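Local coordinates for protein amine Dehydrogenase (Pseudomonas putida, PDB 1JMX) that probably serves as the beta-propeller subunit of a quinohemoprotein amine dehydrogenase, a heme-containing bacterial enzyme that oxidises primary amines, at residues N21-V26 against A57-N62; L83-G88 against A138-T143; Y107-P112 against Y151-A156; N275-Y280 against L309-T314. One frame throughout, in Å; residues are numbered along the deposited sequence.

Contact 1 of 4, residues N21-V26 against A57-N62; sequences NNLHVV and AYVLNN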
loop_
_atom_site.group_PDB
_atom_site.type_symbol
_atom_site.label_atom_id
_atom_site.label_comp_id
_atom_site.label_asym_id
_atom_site.label_seq_id
_atom_site.Cartn_x
_atom_site.Cartn_y
_atom_site.Cartn_z
ATOM N N ASN B 21 -2.963 24.475 -10.966
ATOM C CA ASN B 21 -1.823 25.253 -10.495
ATOM C C ASN B 21 -2.279 26.676 -10.248
ATOM O O ASN B 21 -1.671 27.618 -10.727
ATOM C CB ASN B 21 -0.639 25.221 -11.464
ATOM C CG ASN B 21 0.685 25.361 -10.748
ATOM O OD1 ASN B 21 0.749 25.231 -9.528
ATOM N ND2 ASN B 21 1.749 25.611 -11.496
ATOM N N ASN B 22 -3.362 26.819 -9.493
ATOM C CA ASN B 22 -3.920 28.134 -9.199
ATOM C C ASN B 22 -3.673 28.570 -7.768
ATOM O O ASN B 22 -3.503 27.753 -6.863
ATOM C CB ASN B 22 -5.449 28.163 -9.380
ATOM C CG ASN B 22 -5.926 27.462 -10.629
ATOM O OD1 ASN B 22 -5.336 27.592 -11.703
ATOM N ND2 ASN B 22 -7.033 26.723 -10.496
ATOM N N LEU B 23 -3.705 29.879 -7.582
ATOM C CA LEU B 23 -3.585 30.495 -6.276
ATOM C C LEU B 23 -4.788 31.413 -6.331
ATOM O O LEU B 23 -4.898 32.249 -7.223
ATOM C CB LEU B 23 -2.293 31.304 -6.135
ATOM C CG LEU B 23 -2.044 31.978 -4.778
ATOM C CD1 LEU B 23 -0.566 32.276 -4.618
ATOM C CD2 LEU B 23 -2.860 33.267 -4.635
ATOM N N HIS B 24 -5.734 31.195 -5.431
ATOM C CA HIS B 24 -6.939 32.000 -5.395
ATOM C C HIS B 24 -6.952 32.922 -4.207
ATOM O O HIS B 24 -6.455 32.581 -3.137
ATOM C CB HIS B 24 -8.166 31.100 -5.332
ATOM C CG HIS B 24 -8.249 30.123 -6.457
ATOM N ND1 HIS B 24 -8.008 28.779 -6.294
ATOM C CD2 HIS B 24 -8.529 30.300 -7.769
ATOM C CE1 HIS B 24 -8.137 28.169 -7.458
ATOM N NE2 HIS B 24 -8.451 29.070 -8.369
ATOM N N VAL B 25 -7.503 34.108 -4.412
ATOM C CA VAL B 25 -7.628 35.081 -3.344
ATOM C C VAL B 25 -9.110 35.093 -2.990
ATOM O O VAL B 25 -9.968 35.289 -3.852
ATOM C CB VAL B 25 -7.180 36.492 -3.783
ATOM C CG1 VAL B 25 -7.291 37.456 -2.616
ATOM C CG2 VAL B 25 -5.751 36.456 -4.289
ATOM N N VAL B 26 -9.402 34.803 -1.731
ATOM C CA VAL B 26 -10.767 34.775 -1.248
ATOM C C VAL B 26 -11.038 36.024 -0.430
ATOM O O VAL B 26 -10.279 36.369 0.471
ATOM C CB VAL B 26 -11.039 33.512 -0.378
ATOM C CG1 VAL B 26 -12.403 33.611 0.313
ATOM C CG2 VAL B 26 -10.991 32.258 -1.249
ATOM N N ALA B 57 3.037 36.342 -1.872
ATOM C CA ALA B 57 2.859 34.985 -1.373
ATOM C C ALA B 57 4.032 34.137 -1.847
ATOM O O ALA B 57 4.409 34.195 -3.013
ATOM C CB ALA B 57 1.550 34.393 -1.894
ATOM N N TYR B 58 4.659 33.414 -0.928
ATOM C CA TYR B 58 5.759 32.529 -1.295
ATOM C C TYR B 58 5.216 31.107 -1.254
ATOM O O TYR B 58 4.623 30.696 -0.259
ATOM C CB TYR B 58 6.966 32.724 -0.375
ATOM C CG TYR B 58 7.703 34.017 -0.660
ATOM C CD1 TYR B 58 7.370 35.195 0.012
ATOM C CD2 TYR B 58 8.710 34.069 -1.624
ATOM C CE1 TYR B 58 8.020 36.384 -0.268
ATOM C CE2 TYR B 58 9.363 35.256 -1.913
ATOM C CZ TYR B 58 9.015 36.413 -1.230
ATOM O OH TYR B 58 9.663 37.598 -1.509
ATOM N N VAL B 59 5.397 30.385 -2.362
ATOM C CA VAL B 59 4.871 29.028 -2.533
ATOM C C VAL B 59 5.880 27.930 -2.877
ATOM O O VAL B 59 6.669 28.067 -3.815
ATOM C CB VAL B 59 3.779 29.024 -3.653
ATOM C CG1 VAL B 59 3.027 27.699 -3.682
ATOM C CG2 VAL B 59 2.809 30.185 -3.462
ATOM N N LEU B 60 5.839 26.839 -2.113
ATOM C CA LEU B 60 6.691 25.672 -2.353
ATOM C C LEU B 60 5.874 24.903 -3.382
ATOM O O LEU B 60 4.776 24.436 -3.081
ATOM C CB LEU B 60 6.829 24.823 -1.088
ATOM C CG LEU B 60 8.093 23.993 -0.832
ATOM C CD1 LEU B 60 7.698 22.738 -0.069
ATOM C CD2 LEU B 60 8.827 23.634 -2.106
ATOM N N ASN B 61 6.390 24.815 -4.599
ATOM C CA ASN B 61 5.685 24.146 -5.675
ATOM C C ASN B 61 6.623 23.314 -6.538
ATOM O O ASN B 61 7.747 23.011 -6.140
ATOM C CB ASN B 61 4.987 25.197 -6.542
ATOM C CG ASN B 61 3.531 24.868 -6.807
ATOM O OD1 ASN B 61 2.970 23.929 -6.238
ATOM N ND2 ASN B 61 2.912 25.647 -7.674
ATOM N N ASN B 62 6.127 22.930 -7.711
ATOM C CA ASN B 62 6.879 22.141 -8.684
ATOM C C ASN B 62 7.453 20.858 -8.098
ATOM O O ASN B 62 8.644 20.564 -8.238
ATOM C CB ASN B 62 7.987 22.983 -9.311
ATOM C CG ASN B 62 8.320 22.546 -10.714
ATOM O OD1 ASN B 62 7.437 22.174 -11.483
ATOM N ND2 ASN B 62 9.594 22.587 -11.061
#
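Leu-23 lays its CD1 methyl between Ala-57 and Val-59. CD1 is 4.0 Å from Ala-57 CB and 4.1 Å from Val-59 CG2. The leucine CG stands anti to the backbone N (chi1 -179°), which extends the side chain across to the facing strand. All three side chains point toward the opposite segment. Ile-15 of strand 12-18 touches both Leu-23 and Ala-57 and widens the apolar patch.

A polar pair lies beside it. Asn-21 and Asn-61 reach out from opposite directions. Asn-61 ND2 donates to Asn-21 OD1 at 2.9 Å. The donor lies in the carbonyl plane of Asn-21 on a lone pair, but the N-H is bent away from a straight line, at 139°. The two amides do not lie flat against each other, as their planes are 44° apart. Asn-61 OD1 takes a second bond from Gly-44 N, and Asn-21 ND2 has a weak bond to Pro-40 O.

Strands 22-27 and 56-61 belong to successive blades of the beta-propeller, and no backbone bonds join them. Within these two segments the joint is made by apolar side chains, with a single hydrogen bond between two side-chain amides at one end. The further partners, weak in the case of Asn-21, should help hold both buried amides in their orientation.

Contact 2 of 4, residues L83-G88 against A138-T143; sequences LSSVPG and AKPVRT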
loop_
_atom_site.group_PDB
_atom_site.type_symbol
_atom_site.label_atom_id
_atom_site.label_comp_id
_atom_site.label_asym_id
_atom_site.label_seq_id
_atom_site.Cartn_x
_atom_site.Cartn_y
_atom_site.Cartn_z
ATOM N N LEU B 83 15.744 24.597 -5.741
ATOM C CA LEU B 83 16.433 23.922 -4.654
ATOM C C LEU B 83 17.491 22.898 -5.077
ATOM O O LEU B 83 18.014 22.160 -4.245
ATOM C CB LEU B 83 15.408 23.287 -3.712
ATOM C CG LEU B 83 14.319 24.238 -3.203
ATOM C CD1 LEU B 83 13.419 23.499 -2.231
ATOM C CD2 LEU B 83 14.929 25.469 -2.539
ATOM N N SER B 84 17.844 22.892 -6.358
ATOM C CA SER B 84 18.853 21.963 -6.872
ATOM C C SER B 84 20.013 22.709 -7.515
ATOM O O SER B 84 20.315 22.491 -8.689
ATOM C CB SER B 84 18.235 21.019 -7.903
ATOM O OG SER B 84 17.194 20.270 -7.332
ATOM N N SER B 85 20.672 23.569 -6.745
ATOM C CA SER B 85 21.791 24.353 -7.259
ATOM C C SER B 85 23.136 23.634 -7.222
ATOM O O SER B 85 24.080 24.062 -7.884
ATOM C CB SER B 85 21.890 25.690 -6.531
ATOM O OG SER B 85 22.086 25.491 -5.148
ATOM N N VAL B 86 23.235 22.569 -6.432
ATOM C CA VAL B 86 24.475 21.800 -6.354
ATOM C C VAL B 86 24.496 20.807 -7.518
ATOM O O VAL B 86 23.549 20.037 -7.698
ATOM C CB VAL B 86 24.598 21.053 -5.005
ATOM C CG1 VAL B 86 25.859 20.201 -4.971
ATOM C CG2 VAL B 86 24.600 22.052 -3.866
ATOM N N PRO B 87 25.578 20.819 -8.323
ATOM C CA PRO B 87 25.755 19.941 -9.486
ATOM C C PRO B 87 25.568 18.456 -9.187
ATOM O O PRO B 87 26.135 17.946 -8.222
ATOM C CB PRO B 87 27.201 20.229 -9.912
ATOM C CG PRO B 87 27.414 21.628 -9.482
ATOM C CD PRO B 87 26.772 21.662 -8.127
ATOM N N GLY B 88 24.771 17.780 -10.018
ATOM C CA GLY B 88 24.535 16.352 -9.867
ATOM C C GLY B 88 23.641 15.898 -8.722
ATOM O O GLY B 88 23.592 14.702 -8.408
ATOM N N ALA B 138 17.335 33.267 -8.405
ATOM C CA ALA B 138 17.944 33.254 -7.076
ATOM C C ALA B 138 18.735 31.995 -6.745
ATOM O O ALA B 138 18.308 30.876 -7.024
ATOM C CB ALA B 138 16.884 33.499 -6.015
ATOM N N LYS B 139 19.899 32.196 -6.140
ATOM C CA LYS B 139 20.774 31.098 -5.758
ATOM C C LYS B 139 21.216 31.274 -4.313
ATOM O O LYS B 139 21.120 32.370 -3.770
ATOM C CB LYS B 139 21.968 31.023 -6.718
ATOM C CG LYS B 139 21.629 30.306 -8.032
ATOM C CD LYS B 139 22.725 30.443 -9.064
ATOM C CE LYS B 139 22.443 29.556 -10.273
ATOM N NZ LYS B 139 22.637 28.086 -9.997
ATOM N N PRO B 140 21.661 30.185 -3.656
ATOM C CA PRO B 140 22.105 30.245 -2.259
ATOM C C PRO B 140 23.125 31.342 -1.958
ATOM O O PRO B 140 24.147 31.463 -2.646
ATOM C CB PRO B 140 22.711 28.858 -2.038
ATOM C CG PRO B 140 21.895 27.995 -2.910
ATOM C CD PRO B 140 21.782 28.810 -4.176
ATOM N N VAL B 141 22.806 32.182 -0.973
ATOM C CA VAL B 141 23.714 33.244 -0.554
ATOM C C VAL B 141 24.401 32.806 0.737
ATOM O O VAL B 141 25.380 33.405 1.167
ATOM C CB VAL B 141 22.999 34.614 -0.357
ATOM C CG1 VAL B 141 22.457 35.120 -1.681
ATOM C CG2 VAL B 141 21.887 34.516 0.689
ATOM N N ARG B 142 23.921 31.706 1.305
ATOM C CA ARG B 142 24.463 31.157 2.539
ATOM C C ARG B 142 23.854 29.769 2.706
ATOM O O ARG B 142 22.706 29.562 2.345
ATOM C CB ARG B 142 24.017 32.041 3.703
ATOM C CG ARG B 142 25.000 32.186 4.839
ATOM C CD ARG B 142 24.394 33.059 5.941
ATOM N NE ARG B 142 23.758 34.233 5.372
ATOM C CZ ARG B 142 22.517 34.624 5.632
ATOM N NH1 ARG B 142 21.747 33.953 6.471
ATOM N NH2 ARG B 142 22.020 35.660 4.993
ATOM N N THR B 143 24.638 28.807 3.176
ATOM C CA THR B 143 24.123 27.459 3.410
ATOM C C THR B 143 24.778 26.828 4.625
ATOM O O THR B 143 25.963 27.021 4.877
ATOM C CB THR B 143 24.156 26.507 2.137
ATOM O OG1 THR B 143 24.788 25.259 2.446
ATOM C CG2 THR B 143 24.820 27.145 0.961
HETATM O O HOH W 1 24.703 27.171 -8.258
#
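The ring of Pro-140 meets Ser-85 at its edge, along CG and CD. The serine OG lies close to the mean plane of the ring, 3.4 Å from Pro-140 CG and 3.5 Å from Pro-140 CD. Ser-85 CB backs it up at 3.9 Å from Pro-140 CD. Neither face of the ring carries an atom of 83-88. On other sides the proline packs on Glu-128 and Phe-130 of strand 126-131.

The hydroxyl reaches the ring because OG sits between the backbone N and the carbonyl carbon (chi1 60°). OG rests against the ring carbons in van der Waals contact.

Lys-139, the residue before the proline, adds a second link. Its long chain brings NZ to 4.3 Å from Ser-85 CB. The ammonium gives a hydrogen bond to one water at 2.9 Å from NZ. That water in turn donates to Ser-85 O over 3.2 Å. The charged end is thus joined to the backbone of 83-88 through solvent and not directly, in keeping with the surface position of the contact.

There are no helices nearby, or anywhere in this chain. Segment 83-88 is the loop that leads from strand 76-82 of one blade to strand 89-99 of the next. Segment 138-143 runs into strand 142-145 of that next blade. Leu-83 packs inward on Ala-108 and Val-110 of strand 105-115. Gly-88 makes a backbone bond with Arg-115 at the end of that strand, just before Leu-116 of the heme c pocket.

Contact 3 of 4, residues Y107-P112 against Y151-A156; sequences YATVNP and YLMRAA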
loop_
_atom_site.group_PDB
_atom_site.type_symbol
_atom_site.label_atom_id
_atom_site.label_comp_id
_atom_site.label_asym_id
_atom_site.label_seq_id
_atom_site.Cartn_x
_atom_site.Cartn_y
_atom_site.Cartn_z
ATOM N N TYR B 107 14.297 30.977 3.623
ATOM C CA TYR B 107 15.072 29.831 4.060
ATOM C C TYR B 107 14.362 28.558 3.608
ATOM O O TYR B 107 13.144 28.521 3.493
ATOM C CB TYR B 107 15.216 29.844 5.583
ATOM C CG TYR B 107 15.512 31.213 6.148
ATOM C CD1 TYR B 107 14.505 31.972 6.748
ATOM C CD2 TYR B 107 16.783 31.776 6.027
ATOM C CE1 TYR B 107 14.753 33.256 7.201
ATOM C CE2 TYR B 107 17.042 33.056 6.480
ATOM C CZ TYR B 107 16.023 33.794 7.061
ATOM O OH TYR B 107 16.276 35.078 7.472
ATOM N N ALA B 108 15.136 27.521 3.335
ATOM C CA ALA B 108 14.568 26.259 2.903
ATOM C C ALA B 108 15.540 25.146 3.222
ATOM O O ALA B 108 16.728 25.272 2.936
ATOM C CB ALA B 108 14.298 26.297 1.406
ATOM N N THR B 109 15.091 24.104 3.915
ATOM C CA THR B 109 16.025 23.016 4.149
ATOM C C THR B 109 15.834 22.037 2.994
ATOM O O THR B 109 14.707 21.746 2.576
ATOM C CB THR B 109 15.963 22.360 5.569
ATOM O OG1 THR B 109 15.469 21.026 5.481
ATOM C CG2 THR B 109 15.160 23.167 6.525
ATOM N N VAL B 110 16.960 21.671 2.393
ATOM C CA VAL B 110 17.002 20.789 1.246
ATOM C C VAL B 110 17.577 19.421 1.573
ATOM O O VAL B 110 18.681 19.311 2.112
ATOM C CB VAL B 110 17.861 21.422 0.113
ATOM C CG1 VAL B 110 17.883 20.524 -1.100
ATOM C CG2 VAL B 110 17.337 22.806 -0.255
ATOM N N ASN B 111 16.792 18.391 1.270
ATOM C CA ASN B 111 17.187 16.993 1.439
ATOM C C ASN B 111 17.611 16.626 0.012
ATOM O O ASN B 111 16.767 16.355 -0.838
ATOM C CB ASN B 111 15.984 16.121 1.853
ATOM C CG ASN B 111 15.411 16.484 3.223
ATOM O OD1 ASN B 111 14.328 16.029 3.586
ATOM N ND2 ASN B 111 16.142 17.272 3.992
ATOM N N PRO B 112 18.921 16.664 -0.281
ATOM C CA PRO B 112 19.380 16.336 -1.629
ATOM C C PRO B 112 19.766 14.888 -1.869
ATOM O O PRO B 112 20.140 14.160 -0.950
ATOM C CB PRO B 112 20.577 17.255 -1.788
ATOM C CG PRO B 112 21.201 17.180 -0.439
ATOM C CD PRO B 112 20.041 17.159 0.540
ATOM N N TYR B 151 11.075 19.331 8.858
ATOM C CA TYR B 151 9.929 19.726 8.053
ATOM C C TYR B 151 9.587 21.206 8.289
ATOM O O TYR B 151 10.413 22.057 7.988
ATOM C CB TYR B 151 8.739 18.764 8.247
ATOM C CG TYR B 151 8.305 18.494 9.678
ATOM C CD1 TYR B 151 7.106 19.016 10.170
ATOM C CD2 TYR B 151 9.084 17.718 10.540
ATOM C CE1 TYR B 151 6.698 18.780 11.476
ATOM C CE2 TYR B 151 8.679 17.476 11.851
ATOM C CZ TYR B 151 7.484 18.017 12.311
ATOM O OH TYR B 151 7.086 17.836 13.619
ATOM N N LEU B 152 8.422 21.522 8.849
ATOM C CA LEU B 152 8.019 22.912 9.095
ATOM C C LEU B 152 9.018 23.833 9.817
ATOM O O LEU B 152 9.691 23.434 10.763
ATOM C CB LEU B 152 6.685 22.957 9.838
ATOM C CG LEU B 152 5.500 22.321 9.126
ATOM C CD1 LEU B 152 4.255 22.545 9.953
ATOM C CD2 LEU B 152 5.341 22.917 7.753
ATOM N N MET B 153 9.066 25.085 9.360
ATOM C CA MET B 153 9.941 26.115 9.909
ATOM C C MET B 153 9.202 27.448 9.915
ATOM O O MET B 153 8.421 27.728 9.011
ATOM C CB MET B 153 11.198 26.281 9.042
ATOM C CG MET B 153 12.076 25.045 8.906
ATOM S SD MET B 153 13.636 25.403 8.069
ATOM C CE MET B 153 13.072 26.289 6.648
ATOM N N ARG B 154 9.444 28.263 10.938
ATOM C CA ARG B 154 8.827 29.586 11.035
ATOM C C ARG B 154 9.851 30.551 11.618
ATOM O O ARG B 154 10.520 30.237 12.591
ATOM C CB ARG B 154 7.581 29.570 11.933
ATOM C CG ARG B 154 6.402 28.713 11.450
ATOM C CD ARG B 154 5.756 29.232 10.187
ATOM N NE ARG B 154 5.401 30.642 10.283
ATOM C CZ ARG B 154 4.305 31.118 10.870
ATOM N NH1 ARG B 154 3.429 30.293 11.438
ATOM N NH2 ARG B 154 4.070 32.429 10.858
ATOM N N ALA B 155 9.990 31.716 10.999
ATOM C CA ALA B 155 10.933 32.714 11.477
ATOM C C ALA B 155 10.264 33.590 12.527
ATOM O O ALA B 155 9.214 34.183 12.279
ATOM C CB ALA B 155 11.433 33.570 10.318
ATOM N N ALA B 156 10.842 33.609 13.719
ATOM C CA ALA B 156 10.332 34.426 14.803
ATOM C C ALA B 156 10.656 35.894 14.506
ATOM O O ALA B 156 11.445 36.193 13.611
ATOM C CB ALA B 156 10.953 33.992 16.117
#
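Met-153 turns its CG anti to its own carbonyl carbon (chi1 -60°), and this sends the thioether across to Tyr-107, Ala-108 and Thr-109. A bend at chi3 (-49°) then turns the terminal methyl in toward the backbone of strand 105-115. CE comes to rest 3.9 Å from Tyr-107 O and 4.0 Å from Ala-108 CA. It is also 4.3 Å from Tyr-107 CB, so one methyl touches both backbone and side chain.

Met-153 SD is modelled only 3.1 Å from Thr-109 CG2, which is too short for an ordinary contact, and the exact placing of these two groups is doubtful. The methionine also touches Ala-98 of strand 89-99, while Tyr-107 turns its OH elsewhere and bonds to Glu-105.

The two strands run nearly antiparallel, with 156° between their directions. Their axes are still 8.9 Å apart at the closest point. This is too far for backbone pairing, and side chains fill the gap. At the far end of the strand, Asn-111 OD1 bonds to the OH of Tyr-135 of another chain of the assembly, also named amine dehydrogenase.

Strand 153-155 begins one four-stranded sheet, and strand 105-115 lies within the preceding one. Blades that meet through apolar side chains in this way, without sharing backbone bonds, are characteristic of a beta-propeller.

Contact 4 of 4, residues N275-Y280 against L309-T314; sequences NRLAKY and LYLGGT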
loop_
_atom_site.group_PDB
_atom_site.type_symbol
_atom_site.label_atom_id
_atom_site.label_comp_id
_atom_site.label_asym_id
_atom_site.label_seq_id
_atom_site.Cartn_x
_atom_site.Cartn_y
_atom_site.Cartn_z
ATOM N N ASN B 275 -12.244 13.982 9.830
ATOM C CA ASN B 275 -13.535 13.428 9.414
ATOM C C ASN B 275 -14.678 14.143 10.131
ATOM O O ASN B 275 -15.788 14.227 9.615
ATOM C CB ASN B 275 -13.582 11.916 9.621
ATOM C CG ASN B 275 -12.776 11.167 8.569
ATOM O OD1 ASN B 275 -12.480 11.705 7.503
ATOM N ND2 ASN B 275 -12.423 9.919 8.864
ATOM N N ARG B 276 -14.382 14.664 11.318
ATOM C CA ARG B 276 -15.332 15.446 12.103
ATOM C C ARG B 276 -14.608 16.722 12.516
ATOM O O ARG B 276 -13.379 16.759 12.553
ATOM C CB ARG B 276 -15.759 14.715 13.383
ATOM C CG ARG B 276 -16.805 13.634 13.204
ATOM C CD ARG B 276 -17.583 13.420 14.499
ATOM N NE ARG B 276 -16.699 13.334 15.660
ATOM C CZ ARG B 276 -17.115 13.222 16.919
ATOM N NH1 ARG B 276 -18.412 13.175 17.194
ATOM N NH2 ARG B 276 -16.236 13.196 17.910
ATOM N N LEU B 277 -15.367 17.771 12.799
ATOM C CA LEU B 277 -14.787 19.022 13.260
ATOM C C LEU B 277 -15.096 19.006 14.757
ATOM O O LEU B 277 -16.260 19.001 15.140
ATOM C CB LEU B 277 -15.484 20.215 12.595
ATOM C CG LEU B 277 -14.762 21.564 12.418
ATOM C CD1 LEU B 277 -15.803 22.648 12.168
ATOM C CD2 LEU B 277 -13.927 21.938 13.623
ATOM N N ALA B 278 -14.075 18.948 15.601
ATOM C CA ALA B 278 -14.306 18.917 17.040
ATOM C C ALA B 278 -13.896 20.209 17.733
ATOM O O ALA B 278 -12.909 20.843 17.367
ATOM C CB ALA B 278 -13.607 17.733 17.667
ATOM N N LYS B 279 -14.649 20.557 18.769
ATOM C CA LYS B 279 -14.446 21.766 19.554
ATOM C C LYS B 279 -14.106 21.314 20.966
ATOM O O LYS B 279 -14.901 20.625 21.595
ATOM C CB LYS B 279 -15.750 22.572 19.549
ATOM C CG LYS B 279 -15.679 23.932 20.172
ATOM C CD LYS B 279 -16.965 24.687 19.872
ATOM C CE LYS B 279 -16.992 26.024 20.598
ATOM N NZ LYS B 279 -18.176 26.846 20.228
ATOM N N TYR B 280 -12.913 21.656 21.443
ATOM C CA TYR B 280 -12.487 21.252 22.776
ATOM C C TYR B 280 -12.245 22.385 23.749
ATOM O O TYR B 280 -11.860 23.490 23.363
ATOM C CB TYR B 280 -11.204 20.428 22.710
ATOM C CG TYR B 280 -11.408 19.046 22.187
ATOM C CD1 TYR B 280 -11.455 18.802 20.818
ATOM C CD2 TYR B 280 -11.585 17.980 23.055
ATOM C CE1 TYR B 280 -11.679 17.527 20.326
ATOM C CE2 TYR B 280 -11.811 16.701 22.575
ATOM C CZ TYR B 280 -11.859 16.480 21.209
ATOM O OH TYR B 280 -12.112 15.223 20.732
ATOM N N LEU B 309 -14.776 30.019 10.603
ATOM C CA LEU B 309 -13.848 28.905 10.633
ATOM C C LEU B 309 -13.945 28.292 9.249
ATOM O O LEU B 309 -15.006 27.818 8.842
ATOM C CB LEU B 309 -14.287 27.871 11.674
ATOM C CG LEU B 309 -13.257 26.987 12.390
ATOM C CD1 LEU B 309 -13.986 25.864 13.109
ATOM C CD2 LEU B 309 -12.251 26.417 11.429
ATOM N N TYR B 310 -12.858 28.375 8.501
ATOM C CA TYR B 310 -12.816 27.809 7.168
ATOM C C TYR B 310 -12.174 26.434 7.224
ATOM O O TYR B 310 -11.278 26.191 8.029
ATOM C CB TYR B 310 -12.008 28.707 6.225
ATOM C CG TYR B 310 -12.611 30.073 5.984
ATOM C CD1 TYR B 310 -12.304 31.148 6.822
ATOM C CD2 TYR B 310 -13.488 30.293 4.924
ATOM C CE1 TYR B 310 -12.851 32.403 6.611
ATOM C CE2 TYR B 310 -14.042 31.545 4.703
ATOM C CZ TYR B 310 -13.718 32.599 5.553
ATOM O OH TYR B 310 -14.256 33.847 5.346
ATOM N N LEU B 311 -12.666 25.529 6.387
ATOM C CA LEU B 311 -12.120 24.183 6.299
ATOM C C LEU B 311 -11.644 24.002 4.860
ATOM O O LEU B 311 -12.431 24.113 3.925
ATOM C CB LEU B 311 -13.174 23.134 6.657
ATOM C CG LEU B 311 -13.801 23.190 8.056
ATOM C CD1 LEU B 311 -14.622 21.925 8.267
ATOM C CD2 LEU B 311 -12.737 23.301 9.137
ATOM N N GLY B 312 -10.348 23.762 4.692
ATOM C CA GLY B 312 -9.786 23.595 3.366
ATOM C C GLY B 312 -9.036 22.299 3.172
ATOM O O GLY B 312 -9.082 21.417 4.019
ATOM N N GLY B 313 -8.292 22.215 2.072
ATOM C CA GLY B 313 -7.559 21.007 1.742
ATOM C C GLY B 313 -8.530 20.019 1.124
ATOM O O GLY B 313 -9.717 20.324 1.000
ATOM N N THR B 314 -8.037 18.869 0.677
ATOM C CA THR B 314 -8.907 17.837 0.105
ATOM C C THR B 314 -9.441 18.139 -1.318
ATOM O O THR B 314 -8.660 18.150 -2.270
ATOM C CB THR B 314 -10.019 17.472 1.154
ATOM O OG1 THR B 314 -9.441 16.652 2.180
ATOM C CG2 THR B 314 -11.190 16.752 0.548
#
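Leu-277 meets Leu-309 and Leu-311 where two successive blades of the beta-propeller face each other. Each blade is a four-stranded antiparallel sheet. Strand 276-281 is third in its sheet, and strand 309-312 is second in the following one. The strands are not paired. The CA atoms of Leu-277 and Leu-311, the nearest across the two segments, are 9.1 Å apart.

Polar bonds lie around these leucines. Lys-279 NZ crosses to the next blade and bonds to Pro-323 O. At the other end, Asn-275 ND2 and Thr-314 OG1 each bond to the backbone of another protein chain of the assembly, so this end of the interface faces a partner subunit.

The apolar part is a cluster of three leucines. Leu-277 and Leu-309 reach toward each other tip to tip. Leu-309 CD1 touches both branches of its partner, at 3.8 Å from Leu-277 CD1 and 4.0 Å from Leu-277 CD2. Leu-311 approaches at a slant instead. Its CG is anti to the carbonyl carbon (chi1 -60°), whereas that of Leu-309 is anti to the backbone N (chi1 -151°). The two leucines, both on one side of their strand, thus present their CD1 methyls from different directions. Phe-321 of strand 317-322 touches Leu-277 and Leu-311, and Tyr-271 of strand 269-274 touches Leu-309, so the cluster continues into both sheets. At the centre, Leu-277 CD1 also touches Leu-311 CD1, at 4.1 Å.

How the contacts relate
Contacts 1, 3 and 4 are core contacts, and contact 2 lies at the surface. The three buried ones each join strands of successive blades through side chains. Contacts 1 and 4 are close counterparts, each a leucine set against two apolar residues, but only contact 1 adds a hydrogen bond between two side-chain amides. Contact 3 replaces the leucine with a methionine. Contact 2 has a proline edge and a bridging water in place of an apolar cluster. Contacts 2 and 3 share a blade and touch each other. Contact 4 lies across the chain's centre from both, about 38 Å from contact 2 between centres.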